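Local coordinates for DUF3829 family protein (Bacteroides vulgatus, PDB 4YJW) that is of unknown function but belongs to the all-helical DUF3829 family and is probably exported as a lipoprotein, at residues A[45-59]-A[97-111]. Numbering follows the deposited sequence. Where two conformers were deposited one is given.
Sequences LDQKMPVDSLPVVSQ and SAFYENYKTYRLYMQ
Arg107 reaches out of the helix to bond the carbonyl of Leu54 and to lie against Pro55 and Val56, and its side chain can be followed outward. CB leaves the helix on the side that faces the loop; CG sets out anti to the backbone N (chi1 175°) and packs against Leu54 CB; Arg107 CD passes 3.5 Å from Pro55 O. Arg107 NE then donates to Leu54 O at 2.9 Å, with the acceptor in the guanidinium plane but the nitrogen well above the carbonyl plane. At the tip, Val56 CG2 sits over the centre of one guanidinium face, 3.6 Å from Arg107 CZ, while Gln111 OE1 lies over the other. NH2 donates a hydrogen bond to a water that in turn donates to Leu54 O, so that carbonyl is gripped twice, with a weak third bond from Gln111 NE2. Gln111 NE2 makes its straighter bond to Val51 O, 3.0 Å away at 169°, in the first residue of the short 3-10 segment 51-53.

All this lies in an elongated helical bundle, where the long connection from helix 35-44 to helix 64-71 goes out to the C-terminal end of helix 79-111 at Gln111 and then runs back along its last turns to Tyr100. Further along, Tyr103 OH donates to Pro55 O at 2.7 Å, on a lone pair in the carbonyl plane. Tyr106 is sandwiched: Leu45 CD2 stands 3.6 Å from the ring centroid in a CH-pi contact, Met110 CG covers the opposite face, and the hydroxyl takes a bond from Arg127 of helix 121-159 and gives one to a water on Asp46 O. Gln59 CA rests over a face of Tyr100, whose hydroxyl is hydrogen-bonded to Glu37.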
loop_
_atom_site.group_PDB
_atom_site.type_symbol
_atom_site.label_atom_id
_atom_site.label_comp_id
_atom_site.label_asym_id
_atom_site.label_seq_id
_atom_site.Cartn_x
_atom_site.Cartn_y
_atom_site.Cartn_z
ATOM N N LEU A 45 -11.477 -14.959 -1.851
ATOM C CA LEU A 45 -10.744 -15.781 -2.823
ATOM C C LEU A 45 -10.812 -17.278 -2.475
ATOM O O LEU A 45 -10.343 -18.126 -3.265
ATOM C CB LEU A 45 -9.276 -15.323 -2.878
ATOM C CG LEU A 45 -9.017 -13.923 -3.406
ATOM C CD1 LEU A 45 -7.614 -13.482 -3.000
ATOM C CD2 LEU A 45 -9.110 -13.876 -4.931
ATOM N N ASP A 46 -11.409 -17.619 -1.310
ATOM C CA ASP A 46 -11.486 -19.018 -0.880
ATOM C C ASP A 46 -12.247 -19.899 -1.869
ATOM O O ASP A 46 -13.243 -19.494 -2.459
ATOM C CB ASP A 46 -12.134 -19.147 0.509
ATOM C CG ASP A 46 -11.948 -20.541 1.072
ATOM O OD1 ASP A 46 -10.800 -20.894 1.405
ATOM O OD2 ASP A 46 -12.921 -21.316 1.061
ATOM N N GLN A 47 -11.747 -21.117 -2.044
ATOM C CA GLN A 47 -12.276 -22.126 -2.960
ATOM C C GLN A 47 -13.745 -22.489 -2.668
ATOM O O GLN A 47 -14.456 -22.904 -3.575
ATOM C CB GLN A 47 -11.404 -23.400 -2.843
ATOM C CG GLN A 47 -9.951 -23.217 -3.352
ATOM C CD GLN A 47 -8.931 -22.712 -2.343
ATOM O OE1 GLN A 47 -9.250 -22.046 -1.343
ATOM N NE2 GLN A 47 -7.649 -22.906 -2.650
ATOM N N LYS A 48 -14.184 -22.359 -1.403
ATOM C CA LYS A 48 -15.550 -22.751 -1.004
ATOM C C LYS A 48 -16.545 -21.575 -1.013
ATOM O O LYS A 48 -17.724 -21.766 -0.699
ATOM C CB LYS A 48 -15.535 -23.410 0.375
ATOM C CG LYS A 48 -14.885 -24.798 0.355
ATOM C CD LYS A 48 -14.874 -25.429 1.737
ATOM C CE LYS A 48 -14.195 -26.776 1.744
ATOM N NZ LYS A 48 -14.174 -27.375 3.109
HETATM N N MSE A 49 -16.085 -20.375 -1.385
HETATM C CA MSE A 49 -16.997 -19.239 -1.493
HETATM C C MSE A 49 -17.998 -19.469 -2.639
HETATM O O MSE A 49 -17.558 -19.762 -3.755
HETATM C CB MSE A 49 -16.237 -17.936 -1.769
HETATM C CG MSE A 49 -15.699 -17.259 -0.553
HETATM SE SE MSE A 49 -17.138 -16.492 0.519
HETATM C CE MSE A 49 -17.884 -15.229 -0.660
ATOM N N PRO A 50 -19.327 -19.359 -2.410
ATOM C CA PRO A 50 -20.253 -19.428 -3.556
ATOM C C PRO A 50 -19.891 -18.320 -4.559
ATOM O O PRO A 50 -19.638 -17.172 -4.179
ATOM C CB PRO A 50 -21.633 -19.199 -2.921
ATOM C CG PRO A 50 -21.443 -19.464 -1.448
ATOM C CD PRO A 50 -20.043 -19.028 -1.158
ATOM N N VAL A 51 -19.785 -18.683 -5.825
ATOM C CA VAL A 51 -19.409 -17.760 -6.895
ATOM C C VAL A 51 -20.344 -16.526 -6.933
ATOM O O VAL A 51 -19.845 -15.406 -7.073
ATOM C CB VAL A 51 -19.414 -18.535 -8.234
ATOM C CG1 VAL A 51 -19.407 -17.597 -9.421
ATOM C CG2 VAL A 51 -18.236 -19.502 -8.310
ATOM N N ASP A 52 -21.673 -16.726 -6.768
ATOM C CA ASP A 52 -22.643 -15.611 -6.833
ATOM C C ASP A 52 -22.603 -14.706 -5.583
ATOM O O ASP A 52 -23.181 -13.612 -5.595
ATOM C CB ASP A 52 -24.065 -16.151 -7.086
ATOM C CG ASP A 52 -24.200 -16.731 -8.489
ATOM O OD1 ASP A 52 -23.385 -16.352 -9.380
ATOM O OD2 ASP A 52 -25.075 -17.593 -8.687
ATOM N N SER A 53 -21.860 -15.129 -4.542
ATOM C CA SER A 53 -21.719 -14.342 -3.307
ATOM C C SER A 53 -20.529 -13.365 -3.337
ATOM O O SER A 53 -20.409 -12.562 -2.410
ATOM C CB SER A 53 -21.547 -15.276 -2.110
ATOM O OG SER A 53 -22.745 -16.011 -1.922
ATOM N N LEU A 54 -19.646 -13.438 -4.357
ATOM C CA LEU A 54 -18.439 -12.599 -4.405
ATOM C C LEU A 54 -18.803 -11.112 -4.518
ATOM O O LEU A 54 -19.433 -10.708 -5.497
ATOM C CB LEU A 54 -17.499 -13.013 -5.560
ATOM C CG LEU A 54 -17.052 -14.475 -5.581
ATOM C CD1 LEU A 54 -16.290 -14.802 -6.872
ATOM C CD2 LEU A 54 -16.214 -14.822 -4.355
ATOM N N PRO A 55 -18.468 -10.269 -3.523
ATOM C CA PRO A 55 -18.876 -8.866 -3.628
ATOM C C PRO A 55 -17.847 -8.000 -4.342
ATOM O O PRO A 55 -16.683 -8.370 -4.442
ATOM C CB PRO A 55 -19.027 -8.446 -2.166
ATOM C CG PRO A 55 -17.983 -9.249 -1.441
ATOM C CD PRO A 55 -17.780 -10.544 -2.234
ATOM N N VAL A 56 -18.268 -6.820 -4.793
ATOM C CA VAL A 56 -17.321 -5.857 -5.373
ATOM C C VAL A 56 -16.538 -5.254 -4.198
ATOM O O VAL A 56 -17.137 -4.882 -3.182
ATOM C CB VAL A 56 -18.052 -4.752 -6.191
ATOM C CG1 VAL A 56 -17.108 -3.592 -6.542
ATOM C CG2 VAL A 56 -18.675 -5.337 -7.451
ATOM N N VAL A 57 -15.219 -5.159 -4.331
ATOM C CA VAL A 57 -14.376 -4.520 -3.300
ATOM C C VAL A 57 -13.516 -3.508 -4.038
ATOM O O VAL A 57 -12.575 -3.904 -4.708
ATOM C CB VAL A 57 -13.539 -5.511 -2.448
ATOM C CG1 VAL A 57 -12.774 -4.722 -1.387
ATOM C CG2 VAL A 57 -14.467 -6.543 -1.765
ATOM N N SER A 58 -13.856 -2.231 -3.927
ATOM C CA SER A 58 -13.160 -1.160 -4.649
ATOM C C SER A 58 -11.824 -0.798 -4.021
ATOM O O SER A 58 -11.681 -0.838 -2.799
ATOM C CB SER A 58 -14.039 0.087 -4.714
ATOM O OG SER A 58 -15.294 -0.201 -5.308
ATOM N N GLN A 59 -10.845 -0.414 -4.868
ATOM C CA GLN A 59 -9.548 0.030 -4.367
ATOM C C GLN A 59 -9.734 1.351 -3.634
ATOM O O GLN A 59 -10.391 2.223 -4.194
ATOM C CB GLN A 59 -8.595 0.253 -5.555
ATOM C CG GLN A 59 -7.186 0.645 -5.150
ATOM C CD GLN A 59 -6.368 0.970 -6.368
ATOM O OE1 GLN A 59 -6.495 0.344 -7.415
ATOM N NE2 GLN A 59 -5.570 2.006 -6.274
ATOM N N SER A 97 -2.504 -1.521 -6.325
ATOM C CA SER A 97 -3.214 -1.611 -7.602
ATOM C C SER A 97 -3.407 -3.078 -8.003
ATOM O O SER A 97 -4.534 -3.499 -8.267
ATOM C CB SER A 97 -2.435 -0.865 -8.682
ATOM O OG SER A 97 -3.157 -0.905 -9.902
ATOM N N ALA A 98 -2.336 -3.860 -7.921
ATOM C CA ALA A 98 -2.369 -5.276 -8.289
ATOM C C ALA A 98 -3.335 -6.047 -7.397
ATOM O O ALA A 98 -4.079 -6.883 -7.915
ATOM C CB ALA A 98 -0.975 -5.877 -8.187
ATOM N N PHE A 99 -3.293 -5.811 -6.066
ATOM C CA PHE A 99 -4.134 -6.537 -5.116
ATOM C C PHE A 99 -5.621 -6.365 -5.437
ATOM O O PHE A 99 -6.354 -7.362 -5.529
ATOM C CB PHE A 99 -3.837 -6.100 -3.666
ATOM C CG PHE A 99 -4.564 -6.957 -2.651
ATOM C CD1 PHE A 99 -4.077 -8.217 -2.303
ATOM C CD2 PHE A 99 -5.756 -6.516 -2.065
ATOM C CE1 PHE A 99 -4.748 -9.002 -1.343
ATOM C CE2 PHE A 99 -6.444 -7.314 -1.140
ATOM C CZ PHE A 99 -5.918 -8.542 -0.764
ATOM N N TYR A 100 -6.066 -5.124 -5.639
ATOM C CA TYR A 100 -7.490 -4.875 -5.909
ATOM C C TYR A 100 -7.868 -5.189 -7.338
ATOM O O TYR A 100 -8.953 -5.721 -7.558
ATOM C CB TYR A 100 -7.857 -3.432 -5.534
ATOM C CG TYR A 100 -7.911 -3.247 -4.036
ATOM C CD1 TYR A 100 -6.771 -2.889 -3.321
ATOM C CD2 TYR A 100 -9.092 -3.459 -3.326
ATOM C CE1 TYR A 100 -6.800 -2.729 -1.947
ATOM C CE2 TYR A 100 -9.139 -3.286 -1.940
ATOM C CZ TYR A 100 -7.991 -2.903 -1.259
ATOM O OH TYR A 100 -8.004 -2.706 0.092
ATOM N N GLU A 101 -6.975 -4.949 -8.317
ATOM C CA GLU A 101 -7.288 -5.308 -9.711
ATOM C C GLU A 101 -7.365 -6.840 -9.881
ATOM O O GLU A 101 -8.218 -7.319 -10.634
ATOM C CB GLU A 101 -6.269 -4.715 -10.700
ATOM C CG GLU A 101 -6.493 -3.214 -10.937
ATOM C CD GLU A 101 -7.825 -2.800 -11.552
ATOM O OE1 GLU A 101 -8.344 -3.539 -12.416
ATOM O OE2 GLU A 101 -8.333 -1.714 -11.198
ATOM N N ASN A 102 -6.446 -7.601 -9.225
ATOM C CA ASN A 102 -6.465 -9.074 -9.299
ATOM C C ASN A 102 -7.787 -9.609 -8.763
ATOM O O ASN A 102 -8.337 -10.539 -9.350
ATOM C CB ASN A 102 -5.300 -9.698 -8.514
ATOM C CG ASN A 102 -3.967 -9.610 -9.197
ATOM O OD1 ASN A 102 -3.871 -9.351 -10.402
ATOM N ND2 ASN A 102 -2.888 -9.799 -8.427
ATOM N N TYR A 103 -8.294 -9.034 -7.660
ATOM C CA TYR A 103 -9.580 -9.485 -7.093
ATOM C C TYR A 103 -10.728 -9.151 -8.065
ATOM O O TYR A 103 -11.618 -9.974 -8.271
ATOM C CB TYR A 103 -9.860 -8.885 -5.707
ATOM C CG TYR A 103 -11.222 -9.303 -5.188
ATOM C CD1 TYR A 103 -11.503 -10.645 -4.918
ATOM C CD2 TYR A 103 -12.286 -8.403 -5.173
ATOM C CE1 TYR A 103 -12.790 -11.071 -4.596
ATOM C CE2 TYR A 103 -13.577 -8.811 -4.811
ATOM C CZ TYR A 103 -13.824 -10.147 -4.529
ATOM O OH TYR A 103 -15.095 -10.563 -4.210
ATOM N N LYS A 104 -10.701 -7.965 -8.675
ATOM C CA LYS A 104 -11.741 -7.617 -9.677
ATOM C C LYS A 104 -11.731 -8.661 -10.824
ATOM O O LYS A 104 -12.766 -9.216 -11.158
ATOM C CB LYS A 104 -11.509 -6.189 -10.208
ATOM C CG LYS A 104 -12.427 -5.846 -11.390
ATOM C CD LYS A 104 -12.240 -4.381 -11.839
ATOM C CE LYS A 104 -12.930 -4.151 -13.160
ATOM N NZ LYS A 104 -12.801 -2.732 -13.589
ATOM N N THR A 105 -10.553 -8.954 -11.383
ATOM C CA THR A 105 -10.380 -9.960 -12.446
ATOM C C THR A 105 -10.939 -11.299 -11.994
ATOM O O THR A 105 -11.704 -11.925 -12.726
ATOM C CB THR A 105 -8.903 -10.087 -12.809
ATOM O OG1 THR A 105 -8.482 -8.822 -13.277
ATOM C CG2 THR A 105 -8.648 -11.126 -13.900
ATOM N N TYR A 106 -10.509 -11.746 -10.811
ATOM C CA TYR A 106 -10.937 -13.008 -10.217
ATOM C C TYR A 106 -12.458 -13.075 -10.142
ATOM O O TYR A 106 -13.030 -14.059 -10.579
ATOM C CB TYR A 106 -10.321 -13.163 -8.809
ATOM C CG TYR A 106 -10.779 -14.416 -8.091
ATOM C CD1 TYR A 106 -10.081 -15.619 -8.227
ATOM C CD2 TYR A 106 -11.870 -14.388 -7.224
ATOM C CE1 TYR A 106 -10.486 -16.770 -7.548
ATOM C CE2 TYR A 106 -12.294 -15.539 -6.553
ATOM C CZ TYR A 106 -11.589 -16.721 -6.710
ATOM O OH TYR A 106 -12.012 -17.862 -6.058
ATOM N N ARG A 107 -13.107 -12.059 -9.543
ATOM C CA ARG A 107 -14.573 -12.078 -9.393
ATOM C C ARG A 107 -15.301 -12.203 -10.753
ATOM O O ARG A 107 -16.210 -13.031 -10.880
ATOM C CB ARG A 107 -15.041 -10.828 -8.647
ATOM C CG ARG A 107 -16.576 -10.714 -8.562
ATOM C CD ARG A 107 -16.981 -9.497 -7.739
ATOM N NE ARG A 107 -18.429 -9.279 -7.815
ATOM C CZ ARG A 107 -19.032 -8.615 -8.798
ATOM N NH1 ARG A 107 -18.321 -8.097 -9.795
ATOM N NH2 ARG A 107 -20.349 -8.467 -8.792
ATOM N N LEU A 108 -14.869 -11.450 -11.765
ATOM C CA LEU A 108 -15.497 -11.493 -13.096
ATOM C C LEU A 108 -15.284 -12.848 -13.787
ATOM O O LEU A 108 -16.211 -13.367 -14.421
ATOM C CB LEU A 108 -14.956 -10.351 -13.966
ATOM C CG LEU A 108 -15.221 -8.910 -13.419
ATOM C CD1 LEU A 108 -14.826 -7.844 -14.459
ATOM C CD2 LEU A 108 -16.698 -8.713 -12.983
ATOM N N TYR A 109 -14.088 -13.432 -13.619
ATOM C CA TYR A 109 -13.696 -14.727 -14.190
ATOM C C TYR A 109 -14.465 -15.870 -13.498
ATOM O O TYR A 109 -14.801 -16.857 -14.158
ATOM C CB TYR A 109 -12.154 -14.861 -14.096
ATOM C CG TYR A 109 -11.578 -16.256 -13.949
ATOM C CD1 TYR A 109 -11.387 -16.820 -12.688
ATOM C CD2 TYR A 109 -11.032 -16.921 -15.043
ATOM C CE1 TYR A 109 -10.776 -18.063 -12.534
ATOM C CE2 TYR A 109 -10.444 -18.179 -14.905
ATOM C CZ TYR A 109 -10.298 -18.734 -13.643
ATOM O OH TYR A 109 -9.701 -19.961 -13.478
HETATM N N MSE A 110 -14.740 -15.759 -12.178
HETATM C CA MSE A 110 -15.541 -16.794 -11.506
HETATM C C MSE A 110 -17.025 -16.670 -11.933
HETATM O O MSE A 110 -17.666 -17.672 -12.272
HETATM C CB MSE A 110 -15.445 -16.666 -9.958
HETATM C CG MSE A 110 -14.055 -16.956 -9.376
HETATM SE SE MSE A 110 -13.320 -18.694 -9.935
HETATM C CE MSE A 110 -14.654 -19.868 -9.072
ATOM N N GLN A 111 -17.569 -15.443 -11.885
ATOM C CA GLN A 111 -19.000 -15.212 -12.143
ATOM C C GLN A 111 -19.418 -15.396 -13.605
ATOM O O GLN A 111 -20.605 -15.633 -13.845
ATOM C CB GLN A 111 -19.421 -13.835 -11.629
ATOM C CG GLN A 111 -19.425 -13.849 -10.089
ATOM C CD GLN A 111 -19.859 -12.565 -9.438
ATOM O OE1 GLN A 111 -19.882 -11.480 -10.047
ATOM N NE2 GLN A 111 -20.172 -12.655 -8.155
HETATM O O HOH W 1 -13.706 -17.505 -4.140
HETATM O O HOH W 2 -22.364 -17.428 -11.915
HETATM O O HOH W 3 -21.853 -10.235 -6.980
HETATM O O HOH W 4 -11.410 -4.919 -6.834
HETATM O O HOH W 5 -5.064 1.046 -9.643
HETATM O O HOH W 6 -8.937 -0.450 -8.945
#